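Local atomic coordinates of 303aa long hypothetical esterase (Sulfolobus tokodaii, PDB entry 3AIN), a protein that probably hydrolyses carboxylic ester bonds, as a thermostable carboxylesterase of the hormone-sensitive lipase-like family. Residues E45-F50 and G100-D105; V94-G99 and V127-A132; E107-L112 and F295-P300. The protein carries 1 engineered substitution. One frame throughout, in Å; residues are numbered along the deposited sequence.

Overall arrangement
All three contacts gather near the active site expected of an alpha/beta hydrolase of this family. In contact 2 the strand 92-96, which runs into the HGGG motif (97-100), meets the neighbouring strand 123-127 at its end. Contact 1 lays an N-terminal helix on the loop that continues from this motif, and its centre is about 11 Å from that of contact 2, with Phe101 O 2.9 Å from Ala132 N in a probable hydrogen bond. Contact 3, centred about 14 Å from contact 2 and 13 Å from contact 1, starts further down the same loop; His97 CB lies 3.4 Å from Tyr109 CG. A phosphate ion, probably from the crystallisation liquor, sits close to Phe50, Gly98 and Tyr109.

Contact 1 of 3, residues E45-F50 and G100-D105; sequences EIRSLF and GFVLGD
Helix 43-54, an N-terminal helix of the kind that helps form the cap in hormone-sensitive lipase-like esterases, meets the loop 100-105 through Ile46, Arg47 and Phe50. Arg47 reaches Val102 with its chain extended from CG to NE (chi2 173°, chi3 172°). The guanidinium then presents its side edge to a single carbonyl: Arg47 NE bonds to Val102 O at 2.8 Å and NH2 to the same oxygen at 3.0 Å. That oxygen lies in the guanidinium plane, and the NH2 bond falls on one of its lone pairs, whereas NE approaches nearly along the C=O axis. NH2 also makes a salt bridge to Glu134, and NH1 one to Glu44, so the group's rotation is well fixed and its charge is probably balanced.

This loop carries on directly from the HGGG motif, which in such enzymes helps build the oxyanion hole, and Leu103 is the residue it pushes against the helix. Leu103 CD2 touches Arg47 CG at 3.7 Å, while CD1 meets Ile46 CG2 at 3.8 Å. Closer to its backbone, Leu103 CB lies over one face of the Phe50 ring, 4.2 Å from its centroid, in a CH-pi contact. Helix 220-230 packs on Leu103 and Val102 through Phe226. Beside Phe50, a water donates to Arg47 O (2.9 Å) and to Asp105 OD1 (3.0 Å), joining helix and loop.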
loop_
_atom_site.group_PDB
_atom_site.type_symbol
_atom_site.label_atom_id
_atom_site.label_comp_id
_atom_site.label_asym_id
_atom_site.label_seq_id
_atom_site.Cartn_x
_atom_site.Cartn_y
_atom_site.Cartn_z
ATOM N N GLU A 45 1.871 16.313 -31.417
ATOM C CA GLU A 45 0.467 15.912 -31.307
ATOM C C GLU A 45 0.200 15.079 -30.049
ATOM O O GLU A 45 -0.785 15.299 -29.332
ATOM C CB GLU A 45 -0.009 15.198 -32.576
ATOM C CG GLU A 45 -0.402 16.190 -33.690
ATOM C CD GLU A 45 -0.814 15.527 -34.988
ATOM O OE1 GLU A 45 -0.169 14.536 -35.393
ATOM O OE2 GLU A 45 -1.766 16.036 -35.631
ATOM N N ILE A 46 1.125 14.182 -29.728
ATOM C CA ILE A 46 0.972 13.370 -28.534
ATOM C C ILE A 46 1.151 14.197 -27.259
ATOM O O ILE A 46 0.405 14.007 -26.296
ATOM C CB ILE A 46 1.922 12.151 -28.539
ATOM C CG1 ILE A 46 1.585 11.243 -29.732
ATOM C CG2 ILE A 46 1.774 11.373 -27.233
ATOM C CD1 ILE A 46 2.638 10.186 -30.003
ATOM N N ARG A 47 2.100 15.135 -27.264
ATOM C CA ARG A 47 2.274 16.018 -26.102
ATOM C C ARG A 47 1.018 16.830 -25.847
ATOM O O ARG A 47 0.571 16.967 -24.709
ATOM C CB ARG A 47 3.459 16.975 -26.277
ATOM C CG ARG A 47 4.829 16.279 -26.179
ATOM C CD ARG A 47 5.943 17.253 -26.521
ATOM N NE ARG A 47 7.272 16.675 -26.256
ATOM C CZ ARG A 47 8.365 16.973 -26.950
ATOM N NH1 ARG A 47 8.351 17.970 -27.841
ATOM N NH2 ARG A 47 9.499 16.317 -26.710
ATOM N N SER A 48 0.396 17.274 -26.931
ATOM C CA SER A 48 -0.885 17.983 -26.819
ATOM C C SER A 48 -2.003 17.079 -26.304
ATOM O O SER A 48 -2.742 17.463 -25.390
ATOM C CB SER A 48 -1.295 18.580 -28.184
ATOM O OG SER A 48 -2.554 19.210 -28.028
ATOM N N LEU A 49 -2.097 15.867 -26.850
ATOM C CA LEU A 49 -3.071 14.872 -26.383
ATOM C C LEU A 49 -2.989 14.596 -24.881
ATOM O O LEU A 49 -4.021 14.487 -24.213
ATOM C CB LEU A 49 -2.947 13.565 -27.164
ATOM C CG LEU A 49 -3.565 13.516 -28.555
ATOM C CD1 LEU A 49 -3.218 12.168 -29.179
ATOM C CD2 LEU A 49 -5.094 13.699 -28.470
ATOM N N PHE A 50 -1.769 14.513 -24.353
ATOM C CA PHE A 50 -1.589 14.347 -22.885
ATOM C C PHE A 50 -2.318 15.465 -22.138
ATOM O O PHE A 50 -3.003 15.220 -21.130
ATOM C CB PHE A 50 -0.104 14.365 -22.488
ATOM C CG PHE A 50 0.530 12.996 -22.355
ATOM C CD1 PHE A 50 0.450 12.064 -23.392
ATOM C CD2 PHE A 50 1.288 12.679 -21.222
ATOM C CE1 PHE A 50 1.166 10.855 -23.329
ATOM C CE2 PHE A 50 1.978 11.459 -21.137
ATOM C CZ PHE A 50 1.899 10.546 -22.184
ATOM N N GLY A 100 8.387 8.884 -20.452
ATOM C CA GLY A 100 9.456 8.333 -21.290
ATOM C C GLY A 100 10.529 9.328 -21.698
ATOM O O GLY A 100 11.320 9.039 -22.606
ATOM N N PHE A 101 10.697 10.374 -20.882
ATOM C CA PHE A 101 11.649 11.472 -21.123
ATOM C C PHE A 101 11.293 12.350 -22.314
ATOM O O PHE A 101 12.068 13.237 -22.654
ATOM C CB PHE A 101 13.106 10.970 -21.277
ATOM C CG PHE A 101 13.575 10.094 -20.137
ATOM C CD1 PHE A 101 13.940 10.657 -18.917
ATOM C CD2 PHE A 101 13.617 8.706 -20.286
ATOM C CE1 PHE A 101 14.317 9.849 -17.834
ATOM C CE2 PHE A 101 14.032 7.892 -19.225
ATOM C CZ PHE A 101 14.388 8.459 -18.009
ATOM N N VAL A 102 10.151 12.069 -22.933
ATOM C CA VAL A 102 9.745 12.705 -24.207
ATOM C C VAL A 102 8.433 13.473 -24.046
ATOM O O VAL A 102 8.212 14.500 -24.717
ATOM C CB VAL A 102 9.618 11.646 -25.318
ATOM C CG1 VAL A 102 8.939 12.242 -26.599
ATOM C CG2 VAL A 102 11.027 11.063 -25.639
ATOM N N LEU A 103 7.522 12.886 -23.273
ATOM C CA LEU A 103 6.147 13.345 -23.169
ATOM C C LEU A 103 5.837 13.788 -21.746
ATOM O O LEU A 103 6.656 13.626 -20.833
ATOM C CB LEU A 103 5.171 12.224 -23.560
ATOM C CG LEU A 103 5.518 11.557 -24.902
ATOM C CD1 LEU A 103 4.682 10.310 -25.031
ATOM C CD2 LEU A 103 5.210 12.562 -26.029
ATOM N N GLY A 104 4.631 14.312 -21.555
ATOM C CA GLY A 104 4.220 14.828 -20.252
ATOM C C GLY A 104 4.843 16.162 -19.872
ATOM O O GLY A 104 5.713 16.684 -20.581
ATOM N N ASP A 105 4.235 16.806 -18.883
ATOM C CA ASP A 105 4.579 18.167 -18.525
ATOM C C ASP A 105 3.746 18.565 -17.310
ATOM O O ASP A 105 2.921 17.793 -16.846
ATOM C CB ASP A 105 4.254 19.091 -19.693
ATOM C CG ASP A 105 2.786 19.299 -19.858
ATOM O OD1 ASP A 105 2.080 18.307 -20.130
ATOM O OD2 ASP A 105 2.346 20.455 -19.671
HETATM O O HOH W 1 2.581 16.717 -22.652
#

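Contact 2 of 3, residues V94-G99 and V127-A132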
loop_
_atom_site.group_PDB
_atom_site.type_symbol
_atom_site.label_atom_id
_atom_site.label_comp_id
_atom_site.label_asym_id
_atom_site.label_seq_id
_atom_site.Cartn_x
_atom_site.Cartn_y
_atom_site.Cartn_z
ATOM N N VAL A 94 9.491 17.171 -4.114
ATOM C CA VAL A 94 9.839 17.585 -5.450
ATOM C C VAL A 94 9.507 16.443 -6.394
ATOM O O VAL A 94 9.899 15.313 -6.115
ATOM C CB VAL A 94 11.322 17.944 -5.570
ATOM C CG1 VAL A 94 11.625 18.383 -7.010
ATOM C CG2 VAL A 94 11.638 19.083 -4.564
ATOM N N TYR A 95 8.575 16.719 -7.312
ATOM C CA TYR A 95 7.952 15.674 -8.142
ATOM C C TYR A 95 8.376 15.779 -9.600
ATOM O O TYR A 95 8.343 16.869 -10.196
ATOM C CB TYR A 95 6.414 15.748 -8.053
ATOM C CG TYR A 95 5.724 14.520 -8.608
ATOM C CD1 TYR A 95 5.620 13.381 -7.833
ATOM C CD2 TYR A 95 5.387 14.429 -9.962
ATOM C CE1 TYR A 95 5.188 12.178 -8.364
ATOM C CE2 TYR A 95 4.901 13.219 -10.501
ATOM C CZ TYR A 95 4.827 12.110 -9.697
ATOM O OH TYR A 95 4.362 10.911 -10.201
ATOM N N TYR A 96 8.720 14.635 -10.199
ATOM C CA TYR A 96 9.110 14.581 -11.614
ATOM C C TYR A 96 8.150 13.714 -12.418
ATOM O O TYR A 96 8.026 12.519 -12.134
ATOM C CB TYR A 96 10.512 13.980 -11.715
ATOM C CG TYR A 96 11.510 14.710 -10.870
ATOM C CD1 TYR A 96 12.003 15.955 -11.243
ATOM C CD2 TYR A 96 11.964 14.151 -9.677
ATOM C CE1 TYR A 96 12.863 16.656 -10.381
ATOM C CE2 TYR A 96 12.870 14.813 -8.854
ATOM C CZ TYR A 96 13.331 16.056 -9.231
ATOM O OH TYR A 96 14.215 16.701 -8.399
ATOM N N HIS A 97 7.387 14.329 -13.326
ATOM C CA HIS A 97 6.405 13.593 -14.140
ATOM C C HIS A 97 7.044 12.499 -14.987
ATOM O O HIS A 97 8.169 12.633 -15.417
ATOM C CB HIS A 97 5.611 14.570 -15.047
ATOM C CG HIS A 97 6.418 15.195 -16.143
ATOM N ND1 HIS A 97 6.634 14.565 -17.355
ATOM C CD2 HIS A 97 7.013 16.413 -16.242
ATOM C CE1 HIS A 97 7.366 15.347 -18.130
ATOM N NE2 HIS A 97 7.607 16.473 -17.483
ATOM N N GLY A 98 6.244 11.498 -15.347
ATOM C CA GLY A 98 6.712 10.475 -16.279
ATOM C C GLY A 98 6.318 10.840 -17.716
ATOM O O GLY A 98 5.959 12.008 -18.021
ATOM N N GLY A 99 6.530 9.895 -18.621
ATOM C CA GLY A 99 6.348 10.165 -20.060
ATOM C C GLY A 99 7.563 9.826 -20.919
ATOM O O GLY A 99 7.734 10.375 -22.026
ATOM N N VAL A 127 8.167 19.627 -11.489
ATOM C CA VAL A 127 9.290 20.204 -12.259
ATOM C C VAL A 127 9.124 19.966 -13.776
ATOM O O VAL A 127 8.887 18.838 -14.217
ATOM C CB VAL A 127 10.629 19.591 -11.746
ATOM C CG1 VAL A 127 11.809 20.045 -12.590
ATOM C CG2 VAL A 127 10.804 19.940 -10.293
ATOM N N ASP A 128 9.258 21.030 -14.579
ATOM C CA ASP A 128 9.158 20.914 -16.047
ATOM C C ASP A 128 10.580 20.755 -16.623
ATOM O O ASP A 128 11.201 21.721 -17.110
ATOM C CB ASP A 128 8.464 22.155 -16.647
ATOM C CG ASP A 128 7.279 21.817 -17.580
ATOM O OD1 ASP A 128 6.838 20.650 -17.668
ATOM O OD2 ASP A 128 6.678 22.774 -18.129
ATOM N N TYR A 129 11.165 19.590 -16.373
ATOM C CA TYR A 129 12.518 19.315 -16.861
ATOM C C TYR A 129 12.532 19.266 -18.399
ATOM O O TYR A 129 11.526 18.951 -19.042
ATOM C CB TYR A 129 13.064 18.012 -16.249
ATOM C CG TYR A 129 12.198 16.783 -16.523
ATOM C CD1 TYR A 129 12.303 16.081 -17.732
ATOM C CD2 TYR A 129 11.235 16.351 -15.592
ATOM C CE1 TYR A 129 11.544 14.908 -17.968
ATOM C CE2 TYR A 129 10.477 15.165 -15.822
ATOM C CZ TYR A 129 10.601 14.511 -17.049
ATOM O OH TYR A 129 9.892 13.362 -17.293
ATOM N N ARG A 130 13.694 19.526 -19.008
ATOM C CA ARG A 130 13.755 19.499 -20.476
ATOM C C ARG A 130 13.488 18.109 -21.055
ATOM O O ARG A 130 14.014 17.108 -20.552
ATOM C CB ARG A 130 15.143 19.975 -20.950
ATOM C CG ARG A 130 15.276 21.511 -21.026
ATOM C CD ARG A 130 16.762 21.940 -21.216
ATOM N NE ARG A 130 17.595 21.541 -20.092
ATOM C CZ ARG A 130 18.915 21.391 -20.142
ATOM N NH1 ARG A 130 19.579 21.718 -21.248
ATOM N NH2 ARG A 130 19.572 20.969 -19.084
ATOM N N LEU A 131 12.793 18.075 -22.192
ATOM C CA LEU A 131 12.411 16.810 -22.832
ATOM C C LEU A 131 13.289 16.465 -24.041
ATOM O O LEU A 131 13.671 17.344 -24.832
ATOM C CB LEU A 131 10.934 16.830 -23.238
ATOM C CG LEU A 131 9.965 17.102 -22.071
ATOM C CD1 LEU A 131 8.539 17.387 -22.550
ATOM C CD2 LEU A 131 9.994 15.921 -21.105
ATOM N N ALA A 132 13.426 15.162 -24.282
ATOM C CA ALA A 132 13.943 14.636 -25.543
ATOM C C ALA A 132 12.820 14.550 -26.576
ATOM O O ALA A 132 11.649 14.488 -26.203
ATOM C CB ALA A 132 14.549 13.223 -25.286
HETATM O O HOH W 2 6.835 17.219 -13.201
HETATM O O HOH W 3 8.814 18.587 -18.614
#
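His97 (chi1 69°) and Tyr129 (chi1 58°) both hold their rings between the backbone N and the carbonyl carbon, and these two turns bring the rings together in an offset stack. The planes are 13° apart and the centroids 4.4 Å. Because of the offset, the tyrosine hydroxyl lies over the rim of the imidazole face, and from there it donates a 2.6 Å hydrogen bond from Tyr129 OH to His97 O, tilted from the plane of that carbonyl. One tyrosine thus lies over one face of the histidine ring and binds its main chain.

The imidazole is held at both nitrogens. His97 ND1 donates an almost straight bond of 2.7 Å to Gly98 O, which lies in the ring plane, while His97 NE2 is 2.7 Å from a water at the ring edge. The same water donates to Asp128 OD1 and Tyr129 O; Asp128 OD1 has a further partner in the backbone N of Ile106. Leu131 CD2 comes up to another part of the imidazole edge.

Towards the sheet, Val127 N donates to Tyr95 O at 3.1 Å, and a second water, accepting from His97 N and donating to Val127 O, spans the point where the chains part. Val127 CG2 packs on Val94 CG1 at 3.7 Å and on Tyr96 CE1 at 3.9 Å. Here the parallel strands 92-96 and 123-127 of an alpha/beta hydrolase sheet diverge at their C-terminal ends, and the first runs into the HGGG motif, whose glycine amides help form the oxyanion hole in hormone-sensitive lipase-like esterases.

Contact 3 of 3, residues E107-L112 and F295-P300; sequences ESYDPL and FVSFFP. With PO4 (phosphate ion), chain F.
The Phe299 ring turns its CZ and CE2 atoms to the start of helix 110-120, with Phe299 CZ 3.7 Å from Pro111 O and CE2 3.8 Å from Leu112 CA, both approaching obliquely. One face of this ring is covered by the CD of its neighbour Pro300, and Val296 O lies in plane at its edge. The second flat group, Tyr109, has a phosphate oxygen near its plane. Its hydroxyl has a hydrogen-bond partner in Asp169 OD2, in the probable nucleophile-elbow sequence; O2 of the phosphate is also within reach, 2.9 Å from Tyr109 OH, but the single proton cannot serve both at once. Ser297 OG stands 4.0 Å from Tyr109 OH, close but without a hydrogen bond.

Between the two rings Leu112 fills the middle of the contact. Its CG is anti to the backbone N (chi1 174°), and this carries CD1 across to the second segment, where Leu112 CD1 meets Val296 CG1 at 3.9 Å and Phe299 CD2 at 4.1 Å. The leucine and valine side chains cross at about a right angle. No hydrogen bond joins the two segments, so the contact rests on apolar packing, with the polar groups gathered at the Tyr109 end.

Tyr109, the third residue of a type I turn from Glu107 to Asp110, is at the N-cap position of helix 110-120, and Asp110 is fastened by salt bridges to Arg59, Arg80 and Arg114. Segment 295-300, lying between strand 283-288 and helix 303-321, is packed against this helix start, and Ile309 of helix 303-321 touches both Leu112 and Phe299.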
loop_
_atom_site.group_PDB
_atom_site.type_symbol
_atom_site.label_atom_id
_atom_site.label_comp_id
_atom_site.label_asym_id
_atom_site.label_seq_id
_atom_site.Cartn_x
_atom_site.Cartn_y
_atom_site.Cartn_z
ATOM N N GLU A 107 1.286 20.648 -16.953
ATOM C CA GLU A 107 -0.162 20.712 -17.135
ATOM C C GLU A 107 -0.826 19.343 -17.148
ATOM O O GLU A 107 -1.829 19.145 -16.479
ATOM C CB GLU A 107 -0.562 21.521 -18.380
ATOM C CG GLU A 107 0.136 22.862 -18.515
ATOM C CD GLU A 107 -0.370 23.907 -17.538
ATOM O OE1 GLU A 107 0.318 24.938 -17.382
ATOM O OE2 GLU A 107 -1.376 23.647 -16.843
ATOM N N SER A 108 -0.273 18.401 -17.918
ATOM C CA SER A 108 -0.895 17.093 -18.025
ATOM C C SER A 108 -0.824 16.353 -16.690
ATOM O O SER A 108 -1.663 15.506 -16.413
ATOM C CB SER A 108 -0.285 16.243 -19.165
ATOM O OG SER A 108 1.115 16.057 -19.000
ATOM N N TYR A 109 0.155 16.722 -15.856
ATOM C CA TYR A 109 0.342 16.089 -14.543
ATOM C C TYR A 109 -0.289 16.891 -13.409
ATOM O O TYR A 109 -0.279 16.468 -12.238
ATOM C CB TYR A 109 1.836 15.838 -14.288
ATOM C CG TYR A 109 2.247 14.455 -14.767
ATOM C CD1 TYR A 109 2.466 13.430 -13.857
ATOM C CD2 TYR A 109 2.334 14.173 -16.138
ATOM C CE1 TYR A 109 2.704 12.148 -14.286
ATOM C CE2 TYR A 109 2.673 12.903 -16.589
ATOM C CZ TYR A 109 2.910 11.907 -15.648
ATOM O OH TYR A 109 3.252 10.633 -16.095
ATOM N N ASP A 110 -1.013 17.952 -13.771
ATOM C CA ASP A 110 -1.621 18.819 -12.745
ATOM C C ASP A 110 -2.666 18.103 -11.852
ATOM O O ASP A 110 -2.645 18.245 -10.629
ATOM C CB ASP A 110 -2.189 20.086 -13.403
ATOM C CG ASP A 110 -2.694 21.101 -12.395
ATOM O OD1 ASP A 110 -1.870 21.887 -11.866
ATOM O OD2 ASP A 110 -3.931 21.165 -12.208
ATOM N N PRO A 111 -3.550 17.281 -12.442
ATOM C CA PRO A 111 -4.516 16.576 -11.585
ATOM C C PRO A 111 -3.838 15.633 -10.606
ATOM O O PRO A 111 -4.224 15.574 -9.429
ATOM C CB PRO A 111 -5.359 15.781 -12.577
ATOM C CG PRO A 111 -5.280 16.578 -13.847
ATOM C CD PRO A 111 -3.856 17.126 -13.874
ATOM N N LEU A 112 -2.858 14.873 -11.088
ATOM C CA LEU A 112 -2.151 13.966 -10.185
ATOM C C LEU A 112 -1.401 14.718 -9.077
ATOM O O LEU A 112 -1.456 14.325 -7.923
ATOM C CB LEU A 112 -1.197 13.062 -10.974
ATOM C CG LEU A 112 -0.319 12.173 -10.087
ATOM C CD1 LEU A 112 -1.202 11.195 -9.264
ATOM C CD2 LEU A 112 0.680 11.366 -10.954
ATOM N N PHE A 295 -0.875 3.196 -13.891
ATOM C CA PHE A 295 -2.197 3.135 -13.258
ATOM C C PHE A 295 -2.449 4.244 -12.237
ATOM O O PHE A 295 -3.597 4.627 -12.001
ATOM C CB PHE A 295 -2.463 1.761 -12.621
ATOM C CG PHE A 295 -1.777 1.568 -11.286
ATOM C CD1 PHE A 295 -2.487 1.740 -10.098
ATOM C CD2 PHE A 295 -0.477 1.092 -11.231
ATOM C CE1 PHE A 295 -1.834 1.567 -8.835
ATOM C CE2 PHE A 295 0.183 0.923 -10.019
ATOM C CZ PHE A 295 -0.510 1.124 -8.806
ATOM N N VAL A 296 -1.385 4.827 -11.688
ATOM C CA VAL A 296 -1.579 5.892 -10.706
ATOM C C VAL A 296 -2.056 7.182 -11.367
ATOM O O VAL A 296 -2.862 7.918 -10.784
ATOM C CB VAL A 296 -0.292 6.140 -9.913
ATOM C CG1 VAL A 296 -0.441 7.401 -9.028
ATOM C CG2 VAL A 296 0.018 4.902 -9.031
ATOM N N SER A 297 -1.683 7.381 -12.628
ATOM C CA SER A 297 -2.188 8.526 -13.405
ATOM C C SER A 297 -3.676 8.418 -13.645
ATOM O O SER A 297 -4.347 9.430 -13.903
ATOM C CB SER A 297 -1.457 8.610 -14.753
ATOM O OG SER A 297 -0.156 9.119 -14.541
ATOM N N PHE A 298 -4.165 7.184 -13.698
ATOM C CA PHE A 298 -5.583 6.939 -13.958
ATOM C C PHE A 298 -6.410 6.751 -12.686
ATOM O O PHE A 298 -7.494 6.174 -12.742
ATOM C CB PHE A 298 -5.738 5.752 -14.910
ATOM C CG PHE A 298 -4.984 5.923 -16.189
ATOM C CD1 PHE A 298 -5.343 6.920 -17.082
ATOM C CD2 PHE A 298 -3.883 5.139 -16.471
ATOM C CE1 PHE A 298 -4.590 7.163 -18.207
ATOM C CE2 PHE A 298 -3.141 5.357 -17.614
ATOM C CZ PHE A 298 -3.455 6.415 -18.442
ATOM N N PHE A 299 -5.996 7.413 -11.599
ATOM C CA PHE A 299 -6.677 7.297 -10.310
ATOM C C PHE A 299 -8.175 7.597 -10.310
ATOM O O PHE A 299 -8.887 7.061 -9.479
ATOM C CB PHE A 299 -5.966 8.104 -9.208
ATOM C CG PHE A 299 -6.021 9.601 -9.414
ATOM C CD1 PHE A 299 -7.015 10.363 -8.807
ATOM C CD2 PHE A 299 -5.051 10.249 -10.164
ATOM C CE1 PHE A 299 -7.060 11.739 -8.989
ATOM C CE2 PHE A 299 -5.104 11.624 -10.391
ATOM C CZ PHE A 299 -6.111 12.376 -9.791
ATOM N N PRO A 300 -8.646 8.526 -11.167
ATOM C CA PRO A 300 -10.079 8.823 -11.113
ATOM C C PRO A 300 -10.934 7.614 -11.457
ATOM O O PRO A 300 -12.108 7.580 -11.104
ATOM C CB PRO A 300 -10.258 9.922 -12.180
ATOM C CG PRO A 300 -8.935 10.559 -12.294
ATOM C CD PRO A 300 -7.940 9.422 -12.103
HETATM P P PO4 F . 3.299 7.631 -18.767
HETATM O O1 PO4 F . 3.457 6.921 -17.436
HETATM O O2 PO4 F . 2.980 9.111 -18.581
HETATM O O3 PO4 F . 2.182 6.973 -19.541
HETATM O O4 PO4 F . 4.603 7.504 -19.521
#